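Local structure of Asp/Glu-specific dipeptidyl-peptidase (Flavobacterium psychrophilum, 5JXF) at residues A[708-713]-A[717-722]; A[358-363]-A[688-693]; A[55-60]-A[587-592]. The protein removes dipeptides from the N-terminus of oligopeptides as a serine peptidase of family S46, strictly requiring aspartate or glutamate at the P1 position. All coordinates share one frame; numbering follows the deposited sequence.

Contact 1: residues A[708-713]-A[717-722]; sequences FIVDKF and KHLINE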
loop_
_atom_site.group_PDB
_atom_site.type_symbol
_atom_site.label_atom_id
_atom_site.label_comp_id
_atom_site.label_asym_id
_atom_site.label_seq_id
_atom_site.Cartn_x
_atom_site.Cartn_y
_atom_site.Cartn_z
ATOM N N PHE A 708 -21.515 18.636 -5.493
ATOM C CA PHE A 708 -21.907 18.151 -4.167
ATOM C C PHE A 708 -21.237 18.955 -3.042
ATOM O O PHE A 708 -21.884 19.346 -2.073
ATOM C CB PHE A 708 -21.562 16.662 -4.009
ATOM C CG PHE A 708 -21.826 16.117 -2.633
ATOM C CD1 PHE A 708 -23.098 15.675 -2.273
ATOM C CD2 PHE A 708 -20.808 16.035 -1.701
ATOM C CE1 PHE A 708 -23.344 15.170 -0.999
ATOM C CE2 PHE A 708 -21.045 15.518 -0.429
ATOM C CZ PHE A 708 -22.319 15.088 -0.073
ATOM N N ILE A 709 -19.944 19.210 -3.173
ATOM C CA ILE A 709 -19.249 19.904 -2.106
ATOM C C ILE A 709 -19.692 21.378 -2.062
ATOM O O ILE A 709 -19.976 21.915 -0.991
ATOM C CB ILE A 709 -17.740 19.796 -2.281
ATOM C CG1 ILE A 709 -17.299 18.353 -2.038
ATOM C CG2 ILE A 709 -17.023 20.735 -1.324
ATOM C CD1 ILE A 709 -17.386 17.945 -0.565
ATOM N N VAL A 710 -19.774 22.018 -3.226
ATOM C CA VAL A 710 -20.281 23.385 -3.309
ATOM C C VAL A 710 -21.678 23.498 -2.680
ATOM O O VAL A 710 -22.003 24.447 -1.939
ATOM C CB VAL A 710 -20.346 23.854 -4.781
ATOM C CG1 VAL A 710 -21.009 25.214 -4.865
ATOM C CG2 VAL A 710 -18.950 23.855 -5.396
ATOM N N ASP A 711 -22.493 22.495 -2.968
ATOM C CA ASP A 711 -23.904 22.539 -2.654
ATOM C C ASP A 711 -24.233 21.969 -1.268
ATOM O O ASP A 711 -24.604 22.714 -0.358
ATOM C CB ASP A 711 -24.670 21.777 -3.735
ATOM C CG ASP A 711 -26.156 21.877 -3.586
ATOM O OD1 ASP A 711 -26.632 22.327 -2.526
ATOM O OD2 ASP A 711 -26.856 21.497 -4.548
ATOM N N LYS A 712 -24.142 20.647 -1.126
ATOM C CA LYS A 712 -24.601 19.992 0.103
ATOM C C LYS A 712 -23.720 20.342 1.291
ATOM O O LYS A 712 -24.209 20.469 2.409
ATOM C CB LYS A 712 -24.651 18.477 -0.077
ATOM C CG LYS A 712 -25.822 18.008 -0.921
ATOM C CD LYS A 712 -27.137 18.100 -0.125
ATOM C CE LYS A 712 -28.287 17.530 -0.928
ATOM N NZ LYS A 712 -28.254 18.086 -2.312
ATOM N N PHE A 713 -22.423 20.518 1.042
ATOM C CA PHE A 713 -21.487 20.732 2.131
ATOM C C PHE A 713 -21.414 22.211 2.513
ATOM O O PHE A 713 -21.560 22.559 3.687
ATOM C CB PHE A 713 -20.100 20.191 1.759
ATOM C CG PHE A 713 -19.063 20.358 2.846
ATOM C CD1 PHE A 713 -18.973 19.454 3.886
ATOM C CD2 PHE A 713 -18.169 21.428 2.817
ATOM C CE1 PHE A 713 -18.020 19.606 4.889
ATOM C CE2 PHE A 713 -17.218 21.599 3.812
ATOM C CZ PHE A 713 -17.132 20.679 4.847
ATOM N N LYS A 717 -25.296 26.920 -3.062
ATOM C CA LYS A 717 -26.159 26.665 -4.217
ATOM C C LYS A 717 -26.204 27.830 -5.223
ATOM O O LYS A 717 -26.396 27.612 -6.421
ATOM C CB LYS A 717 -27.584 26.350 -3.746
ATOM C CG LYS A 717 -28.460 25.651 -4.784
ATOM C CD LYS A 717 -28.488 24.138 -4.553
ATOM C CE LYS A 717 -29.334 23.400 -5.588
ATOM N NZ LYS A 717 -28.573 22.302 -6.245
ATOM N N HIS A 718 -26.031 29.058 -4.738
ATOM C CA HIS A 718 -26.127 30.235 -5.606
ATOM C C HIS A 718 -25.050 30.201 -6.696
ATOM O O HIS A 718 -25.288 30.643 -7.813
ATOM C CB HIS A 718 -26.025 31.534 -4.798
ATOM C CG HIS A 718 -24.716 31.706 -4.093
ATOM N ND1 HIS A 718 -24.352 30.947 -3.001
ATOM C CD2 HIS A 718 -23.678 32.546 -4.331
ATOM C CE1 HIS A 718 -23.149 31.315 -2.594
ATOM N NE2 HIS A 718 -22.717 32.282 -3.384
ATOM N N LEU A 719 -23.882 29.639 -6.386
ATOM C CA LEU A 719 -22.851 29.506 -7.406
ATOM C C LEU A 719 -23.276 28.489 -8.454
ATOM O O LEU A 719 -22.924 28.613 -9.629
ATOM C CB LEU A 719 -21.519 29.112 -6.790
ATOM C CG LEU A 719 -21.049 30.078 -5.710
ATOM C CD1 LEU A 719 -19.783 29.532 -5.059
ATOM C CD2 LEU A 719 -20.819 31.479 -6.297
ATOM N N ILE A 720 -24.057 27.496 -8.040
ATOM C CA ILE A 720 -24.531 26.492 -8.980
ATOM C C ILE A 720 -25.582 27.060 -9.926
ATOM O O ILE A 720 -25.599 26.737 -11.113
ATOM C CB ILE A 720 -25.116 25.276 -8.249
ATOM C CG1 ILE A 720 -24.042 24.653 -7.358
ATOM C CG2 ILE A 720 -25.679 24.265 -9.248
ATOM C CD1 ILE A 720 -24.372 23.272 -6.902
ATOM N N ASN A 721 -26.453 27.911 -9.398
ATOM C CA ASN A 721 -27.516 28.511 -10.198
ATOM C C ASN A 721 -26.938 29.268 -11.390
ATOM O O ASN A 721 -27.609 29.466 -12.402
ATOM C CB ASN A 721 -28.379 29.444 -9.338
ATOM C CG ASN A 721 -29.203 28.686 -8.295
ATOM O OD1 ASN A 721 -29.550 27.521 -8.494
ATOM N ND2 ASN A 721 -29.528 29.352 -7.190
ATOM N N GLU A 722 -25.674 29.656 -11.245
ATOM C CA GLU A 722 -24.907 30.380 -12.254
ATOM C C GLU A 722 -24.499 29.456 -13.401
ATOM O O GLU A 722 -24.227 29.911 -14.502
ATOM C CB GLU A 722 -23.663 30.979 -11.597
ATOM C CG GLU A 722 -23.178 32.273 -12.126
ATOM C CD GLU A 722 -21.962 32.755 -11.357
ATOM O OE1 GLU A 722 -22.015 32.792 -10.111
ATOM O OE2 GLU A 722 -20.939 33.063 -12.005
#

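Contact 2: residues A[358-363]-A[688-693]; sequences SNAIGL and DIHYDP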
loop_
_atom_site.group_PDB
_atom_site.type_symbol
_atom_site.label_atom_id
_atom_site.label_comp_id
_atom_site.label_asym_id
_atom_site.label_seq_id
_atom_site.Cartn_x
_atom_site.Cartn_y
_atom_site.Cartn_z
ATOM N N SER A 358 11.039 0.406 -15.791
ATOM C CA SER A 358 10.639 0.230 -17.185
ATOM C C SER A 358 11.850 0.158 -18.102
ATOM O O SER A 358 11.709 -0.068 -19.307
ATOM C CB SER A 358 9.721 1.373 -17.632
ATOM O OG SER A 358 10.380 2.621 -17.506
ATOM N N ASN A 359 13.028 0.353 -17.510
ATOM C CA ASN A 359 14.306 0.422 -18.221
ATOM C C ASN A 359 14.238 1.412 -19.388
ATOM O O ASN A 359 14.444 1.056 -20.547
ATOM C CB ASN A 359 14.730 -0.977 -18.699
ATOM C CG ASN A 359 16.002 -0.958 -19.531
ATOM O OD1 ASN A 359 16.921 -0.178 -19.261
ATOM N ND2 ASN A 359 16.063 -1.817 -20.546
ATOM N N ALA A 360 13.924 2.665 -19.077
ATOM C CA ALA A 360 13.809 3.674 -20.117
ATOM C C ALA A 360 15.154 3.843 -20.802
ATOM O O ALA A 360 15.226 4.029 -22.016
ATOM C CB ALA A 360 13.322 4.990 -19.540
ATOM N N ILE A 361 16.220 3.727 -20.012
ATOM C CA ILE A 361 17.571 3.923 -20.512
ATOM C C ILE A 361 17.910 2.924 -21.617
ATOM O O ILE A 361 18.496 3.283 -22.638
ATOM C CB ILE A 361 18.600 3.808 -19.377
ATOM C CG1 ILE A 361 18.339 4.871 -18.308
ATOM C CG2 ILE A 361 20.024 3.940 -19.910
ATOM C CD1 ILE A 361 19.343 4.805 -17.149
ATOM N N GLY A 362 17.525 1.671 -21.420
ATOM C CA GLY A 362 17.753 0.650 -22.423
ATOM C C GLY A 362 16.834 0.857 -23.607
ATOM O O GLY A 362 17.235 0.692 -24.759
ATOM N N LEU A 363 15.594 1.228 -23.310
ATOM C CA LEU A 363 14.588 1.476 -24.331
ATOM C C LEU A 363 15.047 2.521 -25.323
ATOM O O LEU A 363 14.811 2.393 -26.525
ATOM C CB LEU A 363 13.279 1.917 -23.687
ATOM C CG LEU A 363 12.193 0.850 -23.717
ATOM C CD1 LEU A 363 12.743 -0.455 -23.180
ATOM C CD2 LEU A 363 11.000 1.302 -22.904
ATOM N N ASP A 688 6.884 12.480 -18.196
ATOM C CA ASP A 688 7.545 13.609 -18.875
ATOM C C ASP A 688 8.755 13.156 -19.679
ATOM O O ASP A 688 9.255 13.884 -20.544
ATOM C CB ASP A 688 8.037 14.659 -17.879
ATOM C CG ASP A 688 6.920 15.378 -17.165
ATOM O OD1 ASP A 688 5.730 15.070 -17.406
ATOM O OD2 ASP A 688 7.259 16.247 -16.333
ATOM N N ILE A 689 9.256 11.971 -19.344
ATOM C CA ILE A 689 10.502 11.444 -19.908
ATOM C C ILE A 689 10.202 10.209 -20.760
ATOM O O ILE A 689 10.803 9.998 -21.809
ATOM C CB ILE A 689 11.503 11.088 -18.780
ATOM C CG1 ILE A 689 11.795 12.325 -17.925
ATOM C CG2 ILE A 689 12.783 10.453 -19.339
ATOM C CD1 ILE A 689 12.399 13.478 -18.701
ATOM N N HIS A 690 9.249 9.403 -20.293
ATOM C CA HIS A 690 8.821 8.206 -21.012
ATOM C C HIS A 690 7.348 7.950 -20.747
ATOM O O HIS A 690 6.942 7.788 -19.595
ATOM C CB HIS A 690 9.655 6.990 -20.589
ATOM C CG HIS A 690 9.231 5.705 -21.236
ATOM N ND1 HIS A 690 8.898 4.583 -20.509
ATOM C CD2 HIS A 690 9.106 5.359 -22.540
ATOM C CE1 HIS A 690 8.578 3.602 -21.336
ATOM N NE2 HIS A 690 8.701 4.045 -22.574
ATOM N N TYR A 691 6.548 7.924 -21.810
ATOM C CA TYR A 691 5.120 7.655 -21.686
ATOM C C TYR A 691 4.826 6.179 -21.989
ATOM O O TYR A 691 5.165 5.684 -23.055
ATOM C CB TYR A 691 4.317 8.573 -22.620
ATOM C CG TYR A 691 2.808 8.422 -22.502
ATOM C CD1 TYR A 691 2.082 9.189 -21.604
ATOM C CD2 TYR A 691 2.117 7.507 -23.285
ATOM C CE1 TYR A 691 0.713 9.053 -21.496
ATOM C CE2 TYR A 691 0.749 7.366 -23.175
ATOM C CZ TYR A 691 0.058 8.138 -22.287
ATOM O OH TYR A 691 -1.302 7.984 -22.180
ATOM N N ASP A 692 4.214 5.478 -21.038
ATOM C CA ASP A 692 3.781 4.090 -21.241
ATOM C C ASP A 692 2.273 4.074 -21.059
ATOM O O ASP A 692 1.774 4.362 -19.974
ATOM C CB ASP A 692 4.487 3.144 -20.258
ATOM C CG ASP A 692 4.044 1.664 -20.388
ATOM O OD1 ASP A 692 2.948 1.348 -20.902
ATOM O OD2 ASP A 692 4.816 0.797 -19.935
ATOM N N PRO A 693 1.539 3.754 -22.134
ATOM C CA PRO A 693 0.072 3.872 -22.169
ATOM C C PRO A 693 -0.665 2.874 -21.276
ATOM O O PRO A 693 -1.840 3.088 -20.949
ATOM C CB PRO A 693 -0.264 3.610 -23.644
ATOM C CG PRO A 693 0.898 2.833 -24.173
ATOM C CD PRO A 693 2.099 3.331 -23.429
#

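Contact 3: residues A[55-60]-A[587-592]; sequences KNLGMK and VTYGKV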
loop_
_atom_site.group_PDB
_atom_site.type_symbol
_atom_site.label_atom_id
_atom_site.label_comp_id
_atom_site.label_asym_id
_atom_site.label_seq_id
_atom_site.Cartn_x
_atom_site.Cartn_y
_atom_site.Cartn_z
ATOM N N LYS A 55 -12.583 11.104 -32.883
ATOM C CA LYS A 55 -13.903 10.642 -33.324
ATOM C C LYS A 55 -14.042 9.127 -33.210
ATOM O O LYS A 55 -15.089 8.581 -32.834
ATOM C CB LYS A 55 -14.158 11.092 -34.770
ATOM C CG LYS A 55 -14.415 12.572 -34.888
ATOM C CD LYS A 55 -14.804 12.985 -36.278
ATOM C CE LYS A 55 -15.034 14.487 -36.317
ATOM N NZ LYS A 55 -16.018 14.909 -35.274
ATOM N N ASN A 56 -12.964 8.468 -33.594
ATOM C CA ASN A 56 -12.723 7.053 -33.350
ATOM C C ASN A 56 -12.876 6.663 -31.871
ATOM O O ASN A 56 -13.401 5.587 -31.574
ATOM C CB ASN A 56 -11.340 6.761 -33.924
ATOM C CG ASN A 56 -11.405 6.195 -35.328
ATOM O OD1 ASN A 56 -10.368 6.107 -36.029
ATOM N ND2 ASN A 56 -12.548 5.528 -35.618
ATOM N N LEU A 57 -12.458 7.538 -30.951
ATOM C CA LEU A 57 -12.706 7.324 -29.515
ATOM C C LEU A 57 -14.131 7.683 -29.077
ATOM O O LEU A 57 -14.553 7.327 -27.972
ATOM C CB LEU A 57 -11.716 8.127 -28.676
ATOM C CG LEU A 57 -10.290 7.583 -28.696
ATOM C CD1 LEU A 57 -9.330 8.581 -28.100
ATOM C CD2 LEU A 57 -10.236 6.252 -27.930
ATOM N N GLY A 58 -14.858 8.411 -29.923
ATOM C CA GLY A 58 -16.237 8.761 -29.624
ATOM C C GLY A 58 -16.575 10.243 -29.567
ATOM O O GLY A 58 -17.692 10.616 -29.211
ATOM N N MET A 59 -15.620 11.099 -29.902
ATOM C CA MET A 59 -15.879 12.527 -29.882
ATOM C C MET A 59 -16.943 12.830 -30.943
ATOM O O MET A 59 -16.906 12.298 -32.058
ATOM C CB MET A 59 -14.588 13.334 -30.130
ATOM C CG MET A 59 -14.759 14.850 -29.948
ATOM S SD MET A 59 -13.226 15.779 -30.201
ATOM C CE MET A 59 -13.044 15.551 -31.966
ATOM N N LYS A 60 -17.897 13.676 -30.573
ATOM C CA LYS A 60 -19.016 14.005 -31.438
ATOM C C LYS A 60 -18.826 15.400 -32.027
ATOM O O LYS A 60 -19.209 15.640 -33.166
ATOM C CB LYS A 60 -20.333 13.907 -30.669
ATOM C CG LYS A 60 -20.673 12.458 -30.229
ATOM C CD LYS A 60 -20.604 11.512 -31.415
ATOM C CE LYS A 60 -20.981 10.079 -31.029
ATOM N NZ LYS A 60 -20.514 9.102 -32.052
ATOM N N VAL A 587 -4.119 20.338 -26.229
ATOM C CA VAL A 587 -5.209 19.423 -26.052
ATOM C C VAL A 587 -4.630 18.012 -25.973
ATOM O O VAL A 587 -3.673 17.695 -26.674
ATOM C CB VAL A 587 -6.212 19.541 -27.206
ATOM C CG1 VAL A 587 -7.255 18.434 -27.134
ATOM C CG2 VAL A 587 -6.866 20.907 -27.173
ATOM N N THR A 588 -5.203 17.188 -25.101
ATOM C CA THR A 588 -4.926 15.757 -25.088
ATOM C C THR A 588 -6.260 15.042 -24.861
ATOM O O THR A 588 -7.183 15.612 -24.276
ATOM C CB THR A 588 -3.895 15.383 -23.992
ATOM O OG1 THR A 588 -3.638 13.970 -24.014
ATOM C CG2 THR A 588 -4.389 15.778 -22.616
ATOM N N TYR A 589 -6.372 13.810 -25.345
ATOM C CA TYR A 589 -7.620 13.068 -25.237
ATOM C C TYR A 589 -7.360 11.604 -24.926
ATOM O O TYR A 589 -6.233 11.126 -25.032
ATOM C CB TYR A 589 -8.417 13.156 -26.528
ATOM C CG TYR A 589 -7.544 12.928 -27.728
ATOM C CD1 TYR A 589 -6.907 14.000 -28.339
ATOM C CD2 TYR A 589 -7.333 11.654 -28.245
ATOM C CE1 TYR A 589 -6.081 13.817 -29.409
ATOM C CE2 TYR A 589 -6.501 11.464 -29.346
ATOM C CZ TYR A 589 -5.890 12.570 -29.922
ATOM O OH TYR A 589 -5.065 12.470 -31.006
ATOM N N GLY A 590 -8.419 10.885 -24.597
ATOM C CA GLY A 590 -8.301 9.463 -24.355
ATOM C C GLY A 590 -9.614 8.961 -23.821
ATOM O O GLY A 590 -10.672 9.382 -24.292
ATOM N N LYS A 591 -9.552 8.088 -22.817
ATOM C CA LYS A 591 -10.768 7.532 -22.264
ATOM C C LYS A 591 -10.626 7.187 -20.786
ATOM O O LYS A 591 -9.526 6.966 -20.290
ATOM C CB LYS A 591 -11.175 6.291 -23.066
ATOM C CG LYS A 591 -10.133 5.192 -23.005
ATOM C CD LYS A 591 -10.229 4.247 -24.185
ATOM C CE LYS A 591 -11.477 3.401 -24.128
ATOM N NZ LYS A 591 -11.705 2.673 -25.401
ATOM N N VAL A 592 -11.760 7.169 -20.093
ATOM C CA VAL A 592 -11.828 6.689 -18.732
ATOM C C VAL A 592 -11.402 5.201 -18.721
ATOM O O VAL A 592 -12.047 4.352 -19.335
ATOM C CB VAL A 592 -13.251 6.875 -18.149
ATOM C CG1 VAL A 592 -13.322 6.342 -16.742
ATOM C CG2 VAL A 592 -13.673 8.354 -18.187
#

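Contact 1: residues A[708-713]-A[717-722]
The last two helices near the C-terminus, 703-713 and 717-721, meet through V710 and D711 on one and K717, L719 and I720 on the other. Three residues of loop separate the two helices. The short helix 717-721 turns back, and the axes of the two segments approach to 8.6 Å at 131°. A salt bridge joins them: K717 NZ lies 2.5 Å from D711 OD2. The ammonium comes from the syn side of that oxygen, 32° out of the carboxylate plane. The chain of K717 is bent twice. The bend about CB-CG lays CD against the carboxylate, 3.1 Å from D711 OD2, and the one about CD-CE turns NZ onto the same oxygen. D711 OD2 also hydrogen-bonds to Y641 OH, so one buried oxygen has two polar partners. The pair of charges probably stabilises both groups in their ionised forms. Y641 lies in a loop and also touches the side chains of K717 and I720.

Helix 703-713 follows strand 698-702 of the eight-stranded antiparallel sheet. Its last turn, 709-713, is a wider pi-type turn. Beside the salt bridge the contact is apolar. I720 CD1 rests 3.5 Å from D711 CB, on the aliphatic part of the aspartate. V710 CG1 lies anti to the backbone N (chi1 174°), which places this methyl 4.0 Å from I720 CG1. The two side chains run alongside each other, pointing opposite ways. V710 CG1 also reaches L719 CB at 4.4 Å. With an alanine here in place of the aspartate, the K717 ammonium would probably lose its counter-charge and Y641 OH this partner. M240 and R242 of strand 239-245 touch V710 and L719. R242 also forms a salt bridge with E722.

Contact 2: residues A[358-363]-A[688-693]
The backbones stay well apart where the start of helix 360-375 passes the loop 688-693, the nearest CA atoms being those of A360 and H690, 6.8 Å from each other. H690 fills the interval, and no hydrogen bond crosses it. Its CG is anti to the backbone N (chi1 177°), and the ring reaches across to three residues of 358-363. L363 makes the closest approach, with CD2 3.6 Å from H690 NE2. The leucine chain runs roughly perpendicular to that of the histidine. A360 CB lies 4.3 Å from H690 CB, at the base of the ring. S358 OG is 3.9 Å from H690 ND1, which is too far for a bond. That hydroxyl is instead hydrogen-bonded to the carbonyl of G354, in the preceding helix. The contact buries H690 ND1 without a polar partner in the model.

S358 and N359 link helix 328-357 to helix 360-375. N359 ends the first in a Schellman motif, with a positive phi of 51°. It is also the N-cap of the second. Its OD1 accepts from G362 N at 2.9 Å, the donor lying above the carbonyl plane. A side chain on G362 would run into the N359 amide. The loop opposite links strands 673-680 and 698-702. It passes near the P1 specificity site: the side chain of H690 is about 10 Å from that of R680, which by similarity recognises the acidic P1 residue. D688, two residues before H690, forms a salt bridge with K347 of helix 328-357 and a hydrogen bond with T658, which lines the pocket of the bound aspartic acid.

Contact 3: residues A[55-60]-A[587-592]
L57 meets the ring edge of Y589 with one methyl, CD1 lying 3.7 Å from CD2 of the tyrosine and near the ring plane. The same methyl rests over the strand backbone, 4.0 Å from G590 CA. The second methyl, CD2, turns toward the stem of K591 and lies 4.2 Å from its CD. One leucine thus spans three consecutive strand residues. At G590 the methyl meets main chain; a CB there would point away from L57.

Y589 CG sits between the backbone N and the carbonyl carbon (chi1 45°). This torsion sets the ring beside L57. The phenol end is held separately: Y589 OH hydrogen-bonds to E53 and N50, both on helix 49-57. The tyrosine is therefore gripped by polar bonds at its hydroxyl and by an apolar contact at its edge. No hydrogen bond joins the two segments themselves.

L57 is in the last turn of its helix. G58 then closes the helix in a Schellman motif, with a positive phi of 121° and G58 N bonded to K55 O at 2.9 Å. At these angles a CB would crowd the carbonyl oxygen of L57, so glycine fits this position.

Strand 586-591 is an outermost strand of the eight-stranded antiparallel sheet, as counted within this chain, and pairs there with strand 279-284. F279 of that neighbour also touches L57, and M54 of helix 49-57 touches Y589. The end of helix 49-57 thus lies against the sheet border, next to both strands.

Contact 1 is the most buried of the three. Contacts 2 and 3 are only partly buried. Contact 1 is local, joining neighbouring helices near the C-terminus, whereas the other two bring together parts over 300 residues apart. It is also the one with a salt bridge between its segments; contacts 2 and 3 rest on van der Waals contacts around a histidine and a leucine. All three adjoin the eight-stranded sheet: contact 3 on its outer strand 586-591, contact 2 through the loop between strands 673-680 and 698-702, contact 1 through the helix after 698-702. Contacts 2 and 3 come within about 7 Å at their nearest atoms without touching.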